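Local coordinates for protein putative polyketide synthase (PDB 1U0M) that condenses five malonyl-CoA units iteratively into a pentaketide and cyclises it to 1,3,6,8-tetrahydroxynaphthalene, a precursor of melanin, at residues A[14-19]-A[92-97]; A[99-104]-A[202-207]; A[249-254]-A[286-291]. All blocks are in the same frame, centred on the assembly; numbering follows the deposited sequence.

Contact 1 (A[14-19]-A[92-97])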
ATOM      1  N   ARG A  14     -18.460  14.368  -5.946  1.00 61.62           N
ATOM      2  CA  ARG A  14     -19.289  13.318  -6.519  1.00 59.48           C
ATOM      3  C   ARG A  14     -18.468  12.151  -7.056  1.00 58.50           C
ATOM      4  O   ARG A  14     -17.839  12.236  -8.123  1.00 57.86           O
ATOM      5  CB  ARG A  14     -20.176  13.890  -7.623  1.00 59.71           C
ATOM      6  N   PRO A  15     -18.467  11.035  -6.318  1.00 56.02           N
ATOM      7  CA  PRO A  15     -17.716   9.861  -6.753  1.00 54.75           C
ATOM      8  C   PRO A  15     -18.287   9.339  -8.055  1.00 54.05           C
ATOM      9  O   PRO A  15     -19.501   9.266  -8.231  1.00 54.01           O
ATOM     10  CB  PRO A  15     -17.901   8.885  -5.595  1.00 55.65           C
ATOM     11  CG  PRO A  15     -19.246   9.264  -5.050  1.00 55.23           C
ATOM     12  CD  PRO A  15     -19.184  10.765  -5.060  1.00 55.69           C
ATOM     13  N   SER A  16     -17.402   8.995  -8.976  1.00 53.55           N
ATOM     14  CA  SER A  16     -17.812   8.467 -10.268  1.00 52.79           C
ATOM     15  C   SER A  16     -17.629   6.940 -10.195  1.00 52.65           C
ATOM     16  O   SER A  16     -16.609   6.455  -9.693  1.00 53.52           O
ATOM     17  CB  SER A  16     -16.925   9.079 -11.355  1.00 52.36           C
ATOM     18  OG  SER A  16     -17.526   9.004 -12.629  1.00 54.92           O
ATOM     19  N   VAL A  17     -18.613   6.181 -10.673  1.00 49.83           N
ATOM     20  CA  VAL A  17     -18.521   4.725 -10.636  1.00 46.32           C
ATOM     21  C   VAL A  17     -18.939   4.062 -11.946  1.00 44.61           C
ATOM     22  O   VAL A  17     -19.882   4.496 -12.606  1.00 42.48           O
ATOM     23  CB  VAL A  17     -19.384   4.131  -9.486  1.00 46.85           C
ATOM     24  CG1 VAL A  17     -19.129   2.640  -9.362  1.00 44.38           C
ATOM     25  CG2 VAL A  17     -19.070   4.830  -8.172  1.00 44.78           C
ATOM     26  N   SER A  18     -18.229   2.994 -12.301  1.00 42.45           N
ATOM     27  CA  SER A  18     -18.490   2.242 -13.525  1.00 41.78           C
ATOM     28  C   SER A  18     -18.220   0.741 -13.298  1.00 39.79           C
ATOM     29  O   SER A  18     -17.245   0.384 -12.652  1.00 40.20           O
ATOM     30  CB  SER A  18     -17.592   2.793 -14.638  1.00 42.12           C
ATOM     31  OG  SER A  18     -17.658   1.996 -15.796  1.00 45.18           O
ATOM     32  N   VAL A  19     -19.089  -0.134 -13.806  1.00 38.34           N
ATOM     33  CA  VAL A  19     -18.908  -1.581 -13.641  1.00 36.65           C
ATOM     34  C   VAL A  19     -18.875  -2.252 -15.012  1.00 36.79           C
ATOM     35  O   VAL A  19     -19.418  -1.725 -15.967  1.00 37.81           O
ATOM     36  CB  VAL A  19     -20.044  -2.230 -12.785  1.00 34.78           C
ATOM     37  CG1 VAL A  19     -20.013  -1.689 -11.356  1.00 34.44           C
ATOM     38  CG2 VAL A  19     -21.385  -1.972 -13.416  1.00 31.65           C
ATOM     39  N   ILE A  92     -11.922   8.143 -13.826  1.00 52.50           N
ATOM     40  CA  ILE A  92     -11.179   9.223 -13.189  1.00 53.46           C
ATOM     41  C   ILE A  92     -11.651  10.544 -13.789  1.00 54.23           C
ATOM     42  O   ILE A  92     -11.908  11.511 -13.074  1.00 53.37           O
ATOM     43  CB  ILE A  92      -9.654   9.059 -13.408  1.00 53.17           C
ATOM     44  CG1 ILE A  92      -9.114   7.971 -12.474  1.00 52.63           C
ATOM     45  CG2 ILE A  92      -8.944  10.377 -13.163  1.00 53.49           C
ATOM     46  CD1 ILE A  92      -7.652   7.644 -12.676  1.00 52.86           C
ATOM     47  N   GLN A  93     -11.780  10.564 -15.112  1.00 55.30           N
ATOM     48  CA  GLN A  93     -12.230  11.751 -15.827  1.00 57.71           C
ATOM     49  C   GLN A  93     -13.495  12.338 -15.200  1.00 58.71           C
ATOM     50  O   GLN A  93     -13.476  13.428 -14.624  1.00 58.83           O
ATOM     51  CB  GLN A  93     -12.519  11.404 -17.282  1.00 57.79           C
ATOM     52  CG  GLN A  93     -12.863  12.609 -18.107  1.00 59.30           C
ATOM     53  CD  GLN A  93     -11.684  13.552 -18.239  1.00 61.41           C
ATOM     54  OE1 GLN A  93     -10.720  13.263 -18.956  1.00 61.26           O
ATOM     55  NE2 GLN A  93     -11.743  14.680 -17.533  1.00 61.65           N
ATOM     56  N   ARG A  94     -14.592  11.601 -15.328  1.00 58.46           N
ATOM     57  CA  ARG A  94     -15.878  12.018 -14.795  1.00 57.81           C
ATOM     58  C   ARG A  94     -15.801  12.468 -13.348  1.00 58.06           C
ATOM     59  O   ARG A  94     -16.675  13.192 -12.877  1.00 57.93           O
ATOM     60  CB  ARG A  94     -16.877  10.871 -14.923  1.00 58.17           C
ATOM     61  CG  ARG A  94     -17.304  10.602 -16.355  1.00 58.24           C
ATOM     62  CD  ARG A  94     -17.474   9.129 -16.595  1.00 58.19           C
ATOM     63  NE  ARG A  94     -18.154   8.489 -15.478  1.00 55.86           N
ATOM     64  CZ  ARG A  94     -18.319   7.180 -15.369  1.00 53.96           C
ATOM     65  NH1 ARG A  94     -17.852   6.378 -16.318  1.00 54.65           N
ATOM     66  NH2 ARG A  94     -18.940   6.678 -14.314  1.00 52.07           N
ATOM     67  N   ALA A  95     -14.763  12.033 -12.640  1.00 57.46           N
ATOM     68  CA  ALA A  95     -14.586  12.412 -11.242  1.00 57.91           C
ATOM     69  C   ALA A  95     -13.924  13.782 -11.148  1.00 58.12           C
ATOM     70  O   ALA A  95     -14.087  14.488 -10.156  1.00 57.88           O
ATOM     71  CB  ALA A  95     -13.741  11.370 -10.516  1.00 57.36           C
ATOM     72  N   LEU A  96     -13.156  14.140 -12.172  1.00 58.93           N
ATOM     73  CA  LEU A  96     -12.486  15.434 -12.212  1.00 60.38           C
ATOM     74  C   LEU A  96     -13.528  16.457 -12.645  1.00 62.25           C
ATOM     75  O   LEU A  96     -13.677  17.521 -12.035  1.00 62.03           O
ATOM     76  CB  LEU A  96     -11.334  15.412 -13.217  1.00 57.98           C
ATOM     77  CG  LEU A  96     -10.137  14.539 -12.841  1.00 57.79           C
ATOM     78  CD1 LEU A  96      -9.122  14.519 -13.970  1.00 55.97           C
ATOM     79  CD2 LEU A  96      -9.509  15.074 -11.570  1.00 56.81           C
ATOM     80  N   ASP A  97     -14.256  16.110 -13.701  1.00 63.31           N
ATOM     81  CA  ASP A  97     -15.298  16.970 -14.232  1.00 63.75           C
ATOM     82  C   ASP A  97     -16.275  17.383 -13.132  1.00 65.65           C
ATOM     83  O   ASP A  97     -16.674  18.543 -13.055  1.00 67.76           O
ATOM     84  CB  ASP A  97     -16.035  16.249 -15.364  1.00 60.97           C
ATOM     85  CG  ASP A  97     -15.127  15.938 -16.548  1.00 59.14           C
ATOM     86  OD1 ASP A  97     -13.969  16.404 -16.547  1.00 58.60           O
ATOM     87  OD2 ASP A  97     -15.570  15.237 -17.482  1.00 56.44           O
TER
HETATM   88  O   HOH W   1     -20.564   7.803 -12.457  1.00 41.05           O

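Contact 2 (A[99-104]-A[202-207])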
ATOM      1  N   ALA A  99     -15.749  17.361  -9.689  1.00 69.96           N
ATOM      2  CA  ALA A  99     -15.096  18.189  -8.682  1.00 70.61           C
ATOM      3  C   ALA A  99     -14.588  19.465  -9.348  1.00 71.09           C
ATOM      4  O   ALA A  99     -14.176  20.416  -8.681  1.00 71.04           O
ATOM      5  CB  ALA A  99     -13.945  17.427  -8.045  1.00 70.47           C
ATOM      6  N   GLU A 100     -14.632  19.472 -10.675  1.00 71.74           N
ATOM      7  CA  GLU A 100     -14.183  20.612 -11.458  1.00 71.98           C
ATOM      8  C   GLU A 100     -12.698  20.880 -11.243  1.00 71.59           C
ATOM      9  O   GLU A 100     -12.307  21.811 -10.536  1.00 71.69           O
ATOM     10  CB  GLU A 100     -15.021  21.847 -11.109  1.00 73.77           C
ATOM     11  CG  GLU A 100     -16.514  21.625 -11.341  1.00 74.38           C
ATOM     12  CD  GLU A 100     -17.361  22.839 -11.018  1.00 74.95           C
ATOM     13  OE1 GLU A 100     -17.170  23.427  -9.933  1.00 76.18           O
ATOM     14  OE2 GLU A 100     -18.229  23.194 -11.843  1.00 74.28           O
ATOM     15  N   LEU A 101     -11.886  20.017 -11.850  1.00 70.45           N
ATOM     16  CA  LEU A 101     -10.432  20.094 -11.806  1.00 68.44           C
ATOM     17  C   LEU A 101      -9.926  19.394 -13.043  1.00 68.03           C
ATOM     18  O   LEU A 101     -10.659  18.660 -13.704  1.00 67.69           O
ATOM     19  CB  LEU A 101      -9.844  19.353 -10.602  1.00 69.13           C
ATOM     20  CG  LEU A 101     -10.029  19.817  -9.163  1.00 69.20           C
ATOM     21  CD1 LEU A 101      -9.678  21.282  -9.073  1.00 70.92           C
ATOM     22  CD2 LEU A 101     -11.444  19.554  -8.715  1.00 69.30           C
ATOM     23  N   LEU A 102      -8.660  19.623 -13.345  1.00 67.57           N
ATOM     24  CA  LEU A 102      -8.011  18.981 -14.472  1.00 67.50           C
ATOM     25  C   LEU A 102      -7.031  18.003 -13.827  1.00 66.81           C
ATOM     26  O   LEU A 102      -6.785  18.069 -12.616  1.00 65.81           O
ATOM     27  CB  LEU A 102      -7.262  20.018 -15.309  1.00 68.98           C
ATOM     28  CG  LEU A 102      -6.612  21.105 -14.450  1.00 69.42           C
ATOM     29  CD1 LEU A 102      -5.210  21.400 -14.938  1.00 69.86           C
ATOM     30  CD2 LEU A 102      -7.483  22.353 -14.474  1.00 70.32           C
ATOM     31  N   ALA A 103      -6.485  17.092 -14.622  1.00 65.52           N
ATOM     32  CA  ALA A 103      -5.535  16.124 -14.101  1.00 64.86           C
ATOM     33  C   ALA A 103      -4.501  16.836 -13.237  1.00 65.01           C
ATOM     34  O   ALA A 103      -4.080  16.333 -12.192  1.00 65.24           O
ATOM     35  CB  ALA A 103      -4.844  15.415 -15.259  1.00 64.51           C
ATOM     36  N   THR A 104      -4.132  18.036 -13.671  1.00 64.62           N
ATOM     37  CA  THR A 104      -3.115  18.826 -13.000  1.00 64.34           C
ATOM     38  C   THR A 104      -3.461  19.539 -11.696  1.00 64.34           C
ATOM     39  O   THR A 104      -2.628  20.254 -11.150  1.00 63.20           O
ATOM     40  CB  THR A 104      -2.535  19.864 -13.966  1.00 64.33           C
ATOM     41  OG1 THR A 104      -2.424  19.285 -15.272  1.00 65.63           O
ATOM     42  CG2 THR A 104      -1.155  20.299 -13.500  1.00 64.53           C
ATOM     43  N   ALA A 202     -13.844   6.401  -8.476  1.00 47.21           N
ATOM     44  CA  ALA A 202     -12.873   7.495  -8.449  1.00 48.51           C
ATOM     45  C   ALA A 202     -13.578   8.738  -7.926  1.00 50.03           C
ATOM     46  O   ALA A 202     -14.619   9.138  -8.448  1.00 51.21           O
ATOM     47  CB  ALA A 202     -12.329   7.754  -9.852  1.00 46.69           C
ATOM     48  N   ALA A 203     -13.013   9.344  -6.891  1.00 50.77           N
ATOM     49  CA  ALA A 203     -13.608  10.531  -6.302  1.00 52.31           C
ATOM     50  C   ALA A 203     -12.537  11.528  -5.923  1.00 53.60           C
ATOM     51  O   ALA A 203     -11.453  11.156  -5.479  1.00 53.72           O
ATOM     52  CB  ALA A 203     -14.419  10.153  -5.077  1.00 53.27           C
ATOM     53  N   VAL A 204     -12.843  12.805  -6.102  1.00 55.96           N
ATOM     54  CA  VAL A 204     -11.888  13.839  -5.772  1.00 57.70           C
ATOM     55  C   VAL A 204     -12.244  14.446  -4.431  1.00 60.82           C
ATOM     56  O   VAL A 204     -13.412  14.487  -4.047  1.00 62.05           O
ATOM     57  CB  VAL A 204     -11.885  14.941  -6.829  1.00 56.17           C
ATOM     58  CG1 VAL A 204     -10.734  15.899  -6.567  1.00 55.90           C
ATOM     59  CG2 VAL A 204     -11.777  14.324  -8.211  1.00 55.27           C
ATOM     60  N   VAL A 205     -11.227  14.888  -3.705  1.00 63.05           N
ATOM     61  CA  VAL A 205     -11.445  15.522  -2.420  1.00 66.04           C
ATOM     62  C   VAL A 205     -10.687  16.837  -2.427  1.00 67.73           C
ATOM     63  O   VAL A 205      -9.519  16.902  -2.041  1.00 66.99           O
ATOM     64  CB  VAL A 205     -10.955  14.648  -1.254  1.00 66.67           C
ATOM     65  CG1 VAL A 205     -11.873  13.448  -1.090  1.00 67.05           C
ATOM     66  CG2 VAL A 205      -9.534  14.198  -1.511  1.00 67.84           C
ATOM     67  N   ARG A 206     -11.359  17.882  -2.897  1.00 70.22           N
ATOM     68  CA  ARG A 206     -10.761  19.204  -2.962  1.00 71.90           C
ATOM     69  C   ARG A 206     -10.935  19.888  -1.614  1.00 72.33           C
ATOM     70  O   ARG A 206     -12.043  19.974  -1.088  1.00 71.81           O
ATOM     71  CB  ARG A 206     -11.421  20.024  -4.075  1.00 72.78           C
ATOM     72  CG  ARG A 206     -12.897  20.304  -3.854  1.00 75.94           C
ATOM     73  CD  ARG A 206     -13.593  20.752  -5.138  1.00 78.11           C
ATOM     74  NE  ARG A 206     -14.245  22.055  -5.005  1.00 80.34           N
ATOM     75  CZ  ARG A 206     -15.267  22.465  -5.755  1.00 82.01           C
ATOM     76  NH1 ARG A 206     -15.767  21.678  -6.699  1.00 82.02           N
ATOM     77  NH2 ARG A 206     -15.795  23.665  -5.557  1.00 83.29           N
ATOM     78  N   GLY A 207      -9.824  20.342  -1.045  1.00 73.92           N
ATOM     79  CA  GLY A 207      -9.871  21.020   0.235  1.00 75.96           C
ATOM     80  C   GLY A 207     -10.211  22.474   0.001  1.00 77.49           C
ATOM     81  O   GLY A 207     -10.740  23.154   0.879  1.00 78.02           O
TER

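Contact 3 (A[249-254]-A[286-291])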
ATOM      1  N   ALA A 249     -20.972 -11.147  13.779  1.00 61.14           N
ATOM      2  CA  ALA A 249     -21.087 -10.954  15.221  1.00 63.24           C
ATOM      3  C   ALA A 249     -20.153  -9.862  15.747  1.00 64.94           C
ATOM      4  O   ALA A 249     -20.395  -9.292  16.815  1.00 64.74           O
ATOM      5  CB  ALA A 249     -20.807 -12.271  15.947  1.00 62.34           C
ATOM      6  N   THR A 250     -19.089  -9.571  15.000  1.00 66.69           N
ATOM      7  CA  THR A 250     -18.121  -8.551  15.408  1.00 67.89           C
ATOM      8  C   THR A 250     -18.740  -7.151  15.390  1.00 68.22           C
ATOM      9  O   THR A 250     -18.115  -6.172  15.812  1.00 67.19           O
ATOM     10  CB  THR A 250     -16.872  -8.556  14.487  1.00 68.36           C
ATOM     11  OG1 THR A 250     -17.233  -8.089  13.182  1.00 67.34           O
ATOM     12  CG2 THR A 250     -16.296  -9.966  14.378  1.00 67.79           C
ATOM     13  N   MET A 251     -19.973  -7.066  14.903  1.00 68.51           N
ATOM     14  CA  MET A 251     -20.680  -5.795  14.837  1.00 69.91           C
ATOM     15  C   MET A 251     -20.905  -5.237  16.245  1.00 69.60           C
ATOM     16  O   MET A 251     -20.922  -4.022  16.450  1.00 68.12           O
ATOM     17  CB  MET A 251     -22.024  -5.984  14.138  1.00 70.88           C
ATOM     18  CG  MET A 251     -22.350  -4.907  13.120  1.00 72.56           C
ATOM     19  SD  MET A 251     -21.246  -4.959  11.693  1.00 74.40           S
ATOM     20  CE  MET A 251     -20.104  -3.652  12.077  1.00 71.84           C
ATOM     21  N   GLU A 252     -21.069  -6.135  17.211  1.00 69.51           N
ATOM     22  CA  GLU A 252     -21.287  -5.732  18.595  1.00 69.54           C
ATOM     23  C   GLU A 252     -20.087  -4.945  19.121  1.00 69.59           C
ATOM     24  O   GLU A 252     -20.237  -3.823  19.603  1.00 71.07           O
ATOM     25  CB  GLU A 252     -21.554  -6.967  19.473  1.00 69.21           C
ATOM     26  CG  GLU A 252     -21.847  -6.657  20.939  1.00 68.95           C
ATOM     27  CD  GLU A 252     -22.282  -7.887  21.732  1.00 70.07           C
ATOM     28  OE1 GLU A 252     -23.336  -8.472  21.400  1.00 69.32           O
ATOM     29  OE2 GLU A 252     -21.574  -8.270  22.693  1.00 69.56           O
ATOM     30  N   PRO A 253     -18.876  -5.515  19.027  1.00 69.54           N
ATOM     31  CA  PRO A 253     -17.684  -4.813  19.516  1.00 68.97           C
ATOM     32  C   PRO A 253     -17.326  -3.550  18.734  1.00 68.57           C
ATOM     33  O   PRO A 253     -16.634  -2.676  19.248  1.00 68.57           O
ATOM     34  CB  PRO A 253     -16.592  -5.875  19.407  1.00 69.55           C
ATOM     35  CG  PRO A 253     -17.348  -7.158  19.575  1.00 69.02           C
ATOM     36  CD  PRO A 253     -18.546  -6.914  18.702  1.00 69.21           C
ATOM     37  N   LEU A 254     -17.797  -3.457  17.496  1.00 68.67           N
ATOM     38  CA  LEU A 254     -17.489  -2.304  16.657  1.00 69.85           C
ATOM     39  C   LEU A 254     -18.400  -1.111  16.885  1.00 70.09           C
ATOM     40  O   LEU A 254     -17.970   0.036  16.751  1.00 70.29           O
ATOM     41  CB  LEU A 254     -17.534  -2.702  15.179  1.00 70.46           C
ATOM     42  CG  LEU A 254     -17.454  -1.575  14.141  1.00 71.25           C
ATOM     43  CD1 LEU A 254     -16.215  -0.723  14.357  1.00 71.97           C
ATOM     44  CD2 LEU A 254     -17.426  -2.182  12.762  1.00 71.29           C
ATOM     45  N   ASP A 286     -26.948  -5.278   8.784  1.00 89.40           N
ATOM     46  CA  ASP A 286     -28.098  -5.236   9.682  1.00 90.62           C
ATOM     47  C   ASP A 286     -27.727  -5.348  11.152  1.00 90.91           C
ATOM     48  O   ASP A 286     -28.497  -4.944  12.025  1.00 91.03           O
ATOM     49  CB  ASP A 286     -29.101  -6.330   9.324  1.00 91.53           C
ATOM     50  CG  ASP A 286     -30.047  -5.904   8.225  1.00 92.74           C
ATOM     51  OD1 ASP A 286     -30.628  -4.806   8.346  1.00 92.95           O
ATOM     52  OD2 ASP A 286     -30.215  -6.659   7.245  1.00 94.61           O
ATOM     53  N   ASP A 287     -26.557  -5.913  11.428  1.00 91.13           N
ATOM     54  CA  ASP A 287     -26.088  -6.034  12.801  1.00 90.89           C
ATOM     55  C   ASP A 287     -25.625  -4.643  13.215  1.00 90.55           C
ATOM     56  O   ASP A 287     -25.535  -4.326  14.400  1.00 91.05           O
ATOM     57  CB  ASP A 287     -24.921  -7.022  12.884  1.00 91.55           C
ATOM     58  CG  ASP A 287     -25.362  -8.468  12.733  1.00 92.31           C
ATOM     59  OD1 ASP A 287     -26.157  -8.762  11.815  1.00 92.86           O
ATOM     60  OD2 ASP A 287     -24.904  -9.314  13.533  1.00 91.56           O
ATOM     61  N   LEU A 288     -25.343  -3.811  12.217  1.00 89.46           N
ATOM     62  CA  LEU A 288     -24.893  -2.450  12.458  1.00 88.79           C
ATOM     63  C   LEU A 288     -26.110  -1.550  12.672  1.00 88.80           C
ATOM     64  O   LEU A 288     -26.014  -0.508  13.317  1.00 89.44           O
ATOM     65  CB  LEU A 288     -24.064  -1.959  11.266  1.00 87.69           C
ATOM     66  CG  LEU A 288     -23.095  -0.791  11.474  1.00 86.66           C
ATOM     67  CD1 LEU A 288     -23.852   0.504  11.633  1.00 86.57           C
ATOM     68  CD2 LEU A 288     -22.233  -1.060  12.693  1.00 86.51           C
ATOM     69  N   SER A 289     -27.255  -1.961  12.136  1.00 88.41           N
ATOM     70  CA  SER A 289     -28.488  -1.192  12.275  1.00 88.04           C
ATOM     71  C   SER A 289     -29.209  -1.565  13.565  1.00 88.35           C
ATOM     72  O   SER A 289     -30.346  -1.147  13.796  1.00 88.38           O
ATOM     73  CB  SER A 289     -29.415  -1.451  11.088  1.00 87.97           C
ATOM     74  OG  SER A 289     -29.759  -2.823  11.000  1.00 87.18           O
ATOM     75  N   THR A 290     -28.547  -2.359  14.401  1.00 88.20           N
ATOM     76  CA  THR A 290     -29.124  -2.793  15.671  1.00 88.23           C
ATOM     77  C   THR A 290     -28.186  -2.446  16.826  1.00 88.54           C
ATOM     78  O   THR A 290     -28.555  -1.694  17.725  1.00 89.10           O
ATOM     79  CB  THR A 290     -29.395  -4.320  15.678  1.00 87.70           C
ATOM     80  OG1 THR A 290     -28.199  -5.021  15.319  1.00 87.95           O
ATOM     81  CG2 THR A 290     -30.504  -4.676  14.696  1.00 87.33           C
ATOM     82  N   PHE A 291     -26.976  -2.999  16.797  1.00 88.18           N
ATOM     83  CA  PHE A 291     -25.991  -2.746  17.841  1.00 88.59           C
ATOM     84  C   PHE A 291     -25.721  -1.251  17.999  1.00 88.88           C
ATOM     85  O   PHE A 291     -25.436  -0.786  19.102  1.00 89.43           O
ATOM     86  CB  PHE A 291     -24.684  -3.490  17.526  1.00 88.64           C
ATOM     87  CG  PHE A 291     -24.744  -4.974  17.806  1.00 89.58           C
ATOM     88  CD1 PHE A 291     -24.984  -5.436  19.093  1.00 89.76           C
ATOM     89  CD2 PHE A 291     -24.560  -5.901  16.786  1.00 89.75           C
ATOM     90  CE1 PHE A 291     -25.040  -6.809  19.366  1.00 89.80           C
ATOM     91  CE2 PHE A 291     -24.614  -7.278  17.047  1.00 89.81           C
ATOM     92  CZ  PHE A 291     -24.853  -7.733  18.342  1.00 89.92           C
TER

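Contact 1 (A[14-19]-A[92-97])
R94 reaches from helix 73-99 to the backbone of strand 11-18, and its guanidinium group carries the polar half of the contact. R94 NH2 donates to V17 O over 2.9 Å, with an N-H...O angle of 130°. The carbonyl oxygen lies at the edge of the guanidinium, 3° from its plane, whereas seen from the carbonyl the nitrogen stands well above the plane rather than on a lone pair. A water molecule also lies in the guanidinium plane, accepting from R94 NH2 at 2.7 Å and from V17 N at 3.1 Å. The same NH2 therefore meets V17 twice, directly at its carbonyl and through water at its amide. S16 OG comes within 3.0 Å of R94 NE, obliquely to the guanidinium. The reach of R94 depends on a chain bent at chi2 and chi3, which lays the group along the strand toward V17 and S18.

The segment axes run nearly antiparallel, at 158° and 7.6 Å at their closest. This is helix-on-sheet packing within the layered alpha-beta-alpha-beta-alpha thiolase fold: helix 73-99 packs on the mixed sheet that holds strands 11-18 and 198-206. Segment 14-19 also bonds through its backbone to strand 198-206, pairing S16 with A202 and S18 with I200.

Apolar packing is small and centred on S16 and A95, whose CB atoms are 4.0 Å apart. S18 adds a looser contact, its CB 4.0 Å from R94 NH1 near the guanidinium edge. V17 points away from helix 73-99, and its side chain touches D319 of helix 315-326.

Contact 2 (A[99-104]-A[202-207])
A99 packs its methyl group against V204 where helix 73-99 ends over strand 198-206, a strand of the mixed sheet of the thiolase fold. The helix closes with a Schellman motif: E100, at a positive phi, is its C-prime residue, with L101 N bonded to L96 O and E100 N to D97 O. The turn brings the chain off the helix while A99 remains against the sheet.

The tight part is buried. A99 CB and V204 CB are 3.4 Å apart, closer than usual van der Waals contact, and both valine methyls flank the A99 methyl at slightly longer range. L101 adds a looser contact to V204, doubtful in its detail.

Toward the exposed E100 the contact becomes polar and slack. The E100 and R206 side chains cross with their carboxylate and guanidinium planes 17° apart, yet their salt bridge is long, OE1 to NH1 being 3.9 Å. R206 has a stronger partner in G209 O, bound through NH2, and its NE lies close to that of R208, another positive group. The bend at chi3, -123°, directs the R206 guanidinium toward the helix end, where R206 NH1 stands 2.8 Å from A99 O, a weak hydrogen bond of doubtful geometry.

Contact 3 (A[249-254]-A[286-291])
M251 and E252, on helix 251-263, meet D287, L288 and F291 on helix 281-291. The M251 chain is bent at chi2 and chi3, and its chi1 of -136° lies away from the staggered values. These turns lay M251 CG across the backbone of the facing helix, 3.3 Å from L288 N, and carry the thioether over L288, the two side chains crossing at an angle. At the end of the chain M251 CE meets L288 CD2 at 3.4 Å, tighter than usual for two methyl carbons. Nearer the backbone, M251 CB lies 3.3 Å from D287 CB.

E252 uses a different shape. With CG anti to the backbone N and the chain extended beyond it, the side chain passes across the F291 ring. E252 CB sits over one face of the F291 ring, offset toward the rim, 3.6 Å from its centroid and 16° off the normal, a CH-pi contact. Farther out, E252 OE1 approaches F291 CE1 at 3.1 Å, and the carboxylate and ring planes are 66° apart. The same ring meets M251 CB obliquely at F291 CD2, 3.7 Å away.

This is helix-helix packing in the C-terminal half of the chalcone synthase-like fold. Its inner side continues into F341 of strand 337-342, which M251 and L254 touch, and the M251 side chain is about 11 Å from that of C146, the probable active-site cysteine. With no hydrogen bond between the segments, the contact probably depends mainly on apolar packing and the CH-pi contact, even though the E252 carboxylate itself comes up to the ring.

In the fold
From the N terminus, strand 11-18 enters first, and contact 1 closes a largely helical loop of 72 residues when helix 73-99 returns to it. Contact 2 opens just beyond, as that helix ends, and closes at strand 198-206 after 97 residues. The loops run in series, neither crossing nor enclosing one another, yet the two contacts touch: strands 11-18 and 198-206 are neighbours in one sheet, which both contacts share. Together they join one helix to two adjacent strands. Contact 3 closes a short later loop between helices 251-263 and 281-291, its centre 31 Å from that of contact 1, across the chain's centre.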